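Local coordinates for BPH (Thiobacillus denitrificans, PDB 5OVS), which is a bacterial homologue of the proteasome beta subunit that assembles into a fourteen-subunit double ring and probably degrades proteins, at residues K[15-21]-K[175-181]. Residues are numbered along the deposited sequence; the frame is centred on the assembly and turned at random.
Sequences AADTLTK and DESGLPV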
loop_
_atom_site.group_PDB
_atom_site.type_symbol
_atom_site.label_atom_id
_atom_site.label_comp_id
_atom_site.label_asym_id
_atom_site.label_seq_id
_atom_site.Cartn_x
_atom_site.Cartn_y
_atom_site.Cartn_z
ATOM N N ALA K 15 29.700 -32.234 -9.444
ATOM C CA ALA K 15 30.271 -31.744 -8.185
ATOM C C ALA K 15 29.337 -30.814 -7.428
ATOM O O ALA K 15 28.319 -30.373 -7.950
ATOM C CB ALA K 15 31.605 -31.067 -8.441
ATOM N N ALA K 16 29.684 -30.541 -6.178
ATOM C CA ALA K 16 28.899 -29.644 -5.344
ATOM C C ALA K 16 29.760 -29.145 -4.211
ATOM O O ALA K 16 30.681 -29.833 -3.776
ATOM C CB ALA K 16 27.664 -30.340 -4.789
ATOM N N ASP K 17 29.463 -27.942 -3.741
ATOM C CA ASP K 17 30.071 -27.463 -2.514
ATOM C C ASP K 17 29.367 -28.179 -1.346
ATOM O O ASP K 17 28.483 -28.997 -1.559
ATOM C CB ASP K 17 29.982 -25.928 -2.418
ATOM C CG ASP K 17 28.725 -25.462 -1.752
ATOM O OD1 ASP K 17 27.637 -25.513 -2.371
ATOM O OD2 ASP K 17 28.834 -25.045 -0.586
ATOM N N THR K 18 29.767 -27.894 -0.118
ATOM C CA THR K 18 29.215 -28.606 1.032
ATOM C C THR K 18 28.692 -27.713 2.155
ATOM O O THR K 18 28.350 -28.224 3.223
ATOM C CB THR K 18 30.297 -29.508 1.609
ATOM O OG1 THR K 18 31.507 -28.759 1.716
ATOM C CG2 THR K 18 30.517 -30.699 0.700
ATOM N N LEU K 19 28.612 -26.399 1.905
ATOM C CA LEU K 19 28.190 -25.428 2.913
ATOM C C LEU K 19 26.669 -25.270 2.974
ATOM O O LEU K 19 26.019 -25.088 1.956
ATOM C CB LEU K 19 28.837 -24.059 2.616
ATOM C CG LEU K 19 28.521 -22.883 3.520
ATOM C CD1 LEU K 19 29.064 -23.186 4.898
ATOM C CD2 LEU K 19 29.106 -21.572 2.998
ATOM N N THR K 20 26.109 -25.309 4.179
ATOM C CA THR K 20 24.707 -24.922 4.401
ATOM C C THR K 20 24.642 -23.513 5.016
ATOM O O THR K 20 25.543 -23.100 5.731
ATOM C CB THR K 20 24.010 -25.891 5.360
ATOM O OG1 THR K 20 24.161 -27.237 4.893
ATOM C CG2 THR K 20 22.531 -25.563 5.492
ATOM N N LYS K 21 23.568 -22.790 4.741
ATOM C CA LYS K 21 23.354 -21.490 5.374
ATOM C C LYS K 21 22.081 -21.481 6.195
ATOM O O LYS K 21 21.071 -22.067 5.823
ATOM C CB LYS K 21 23.308 -20.348 4.352
ATOM C CG LYS K 21 24.569 -20.216 3.523
ATOM C CD LYS K 21 25.761 -19.753 4.341
ATOM C CE LYS K 21 25.636 -18.290 4.759
ATOM N NZ LYS K 21 25.417 -17.396 3.607
ATOM N N ASP K 175 29.332 -15.936 -0.845
ATOM C CA ASP K 175 29.158 -16.282 0.568
ATOM C C ASP K 175 28.204 -17.461 0.845
ATOM O O ASP K 175 28.115 -17.926 1.988
ATOM C CB ASP K 175 28.773 -15.045 1.395
ATOM C CG ASP K 175 27.415 -14.468 1.023
ATOM O OD1 ASP K 175 26.597 -15.181 0.411
ATOM O OD2 ASP K 175 27.165 -13.272 1.364
ATOM N N GLU K 176 27.500 -17.936 -0.178
ATOM C CA GLU K 176 26.610 -19.079 -0.022
ATOM C C GLU K 176 27.245 -20.413 -0.441
ATOM O O GLU K 176 26.594 -21.442 -0.386
ATOM C CB GLU K 176 25.299 -18.834 -0.793
ATOM C CG GLU K 176 24.542 -17.604 -0.310
ATOM C CD GLU K 176 23.159 -17.443 -0.918
ATOM O OE1 GLU K 176 22.880 -18.006 -1.995
ATOM O OE2 GLU K 176 22.326 -16.739 -0.314
ATOM N N SER K 177 28.512 -20.402 -0.846
ATOM C CA SER K 177 29.208 -21.624 -1.259
ATOM C C SER K 177 30.493 -21.788 -0.458
ATOM O O SER K 177 31.163 -20.797 -0.167
ATOM C CB SER K 177 29.538 -21.547 -2.756
ATOM O OG SER K 177 28.369 -21.607 -3.563
ATOM N N GLY K 178 30.854 -23.028 -0.110
ATOM C CA GLY K 178 32.062 -23.278 0.690
ATOM C C GLY K 178 32.712 -24.630 0.486
ATOM O O GLY K 178 32.039 -25.613 0.178
ATOM N N LEU K 179 34.034 -24.667 0.668
ATOM C CA LEU K 179 34.822 -25.900 0.570
ATOM C C LEU K 179 34.618 -26.742 1.822
ATOM O O LEU K 179 34.317 -26.198 2.872
ATOM C CB LEU K 179 36.316 -25.576 0.416
ATOM C CG LEU K 179 36.745 -24.792 -0.834
ATOM C CD1 LEU K 179 38.244 -24.520 -0.798
ATOM C CD2 LEU K 179 36.372 -25.516 -2.122
ATOM N N PRO K 180 34.818 -28.072 1.728
ATOM C CA PRO K 180 35.325 -28.815 0.569
ATOM C C PRO K 180 34.308 -29.013 -0.535
ATOM O O PRO K 180 33.100 -28.851 -0.327
ATOM C CB PRO K 180 35.705 -30.177 1.162
ATOM C CG PRO K 180 34.772 -30.337 2.311
ATOM C CD PRO K 180 34.588 -28.962 2.882
ATOM N N VAL K 181 34.833 -29.363 -1.703
ATOM C CA VAL K 181 34.046 -29.797 -2.834
ATOM C C VAL K 181 33.891 -31.323 -2.822
ATOM O O VAL K 181 34.842 -32.054 -2.583
ATOM C CB VAL K 181 34.751 -29.408 -4.144
ATOM C CG1 VAL K 181 33.864 -29.716 -5.346
ATOM C CG2 VAL K 181 35.165 -27.934 -4.087
HETATM O O HOH W 1 31.314 -26.794 3.898
HETATM O O HOH W 2 24.726 -22.737 0.788
HETATM O O HOH W 3 22.747 -17.095 2.807
#
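Asp17 OD2 is gripped from opposite faces of its carboxylate by two backbone amides: Gly178 N at 2.9 Å across the contact and Leu19 N, two residues on, at 2.8 Å, which closes an Asx turn. With chi1 at 89°, CG sits between the backbone N and the carbonyl carbon, which swings the carboxylate over to the loop 175-181. Its other oxygen, OD1, meets Thr2 N and forms a salt bridge with Lys37. Asp17 also touches Thr1, and this grouping of N-terminal threonine, aspartate and lysine matches the active site of proteasome beta subunits, consistent with a catalytic centre here. Gly178 N and Leu19 N would probably lose their common acceptor were an alanine here, and Lys37 its salt-bridge mate. Beside it, Thr18 N reaches Gly178 O almost straight (3.2 Å, 176° at the hydrogen), while Thr18 OG1 donates to Pro180 O in the carbonyl plane, on a lone pair, at 2.6 Å. The Thr18 side chain and the Pro180 ring cross at about a right angle. Leu19 lays CD2 against Ser177 C (3.7 Å). Lys21, bent along its chain, hydrogen-bonds through NZ to Asp175 O from above the carbonyl plane (3.2 Å) and forms a salt bridge with Asp175 of a neighbouring subunit.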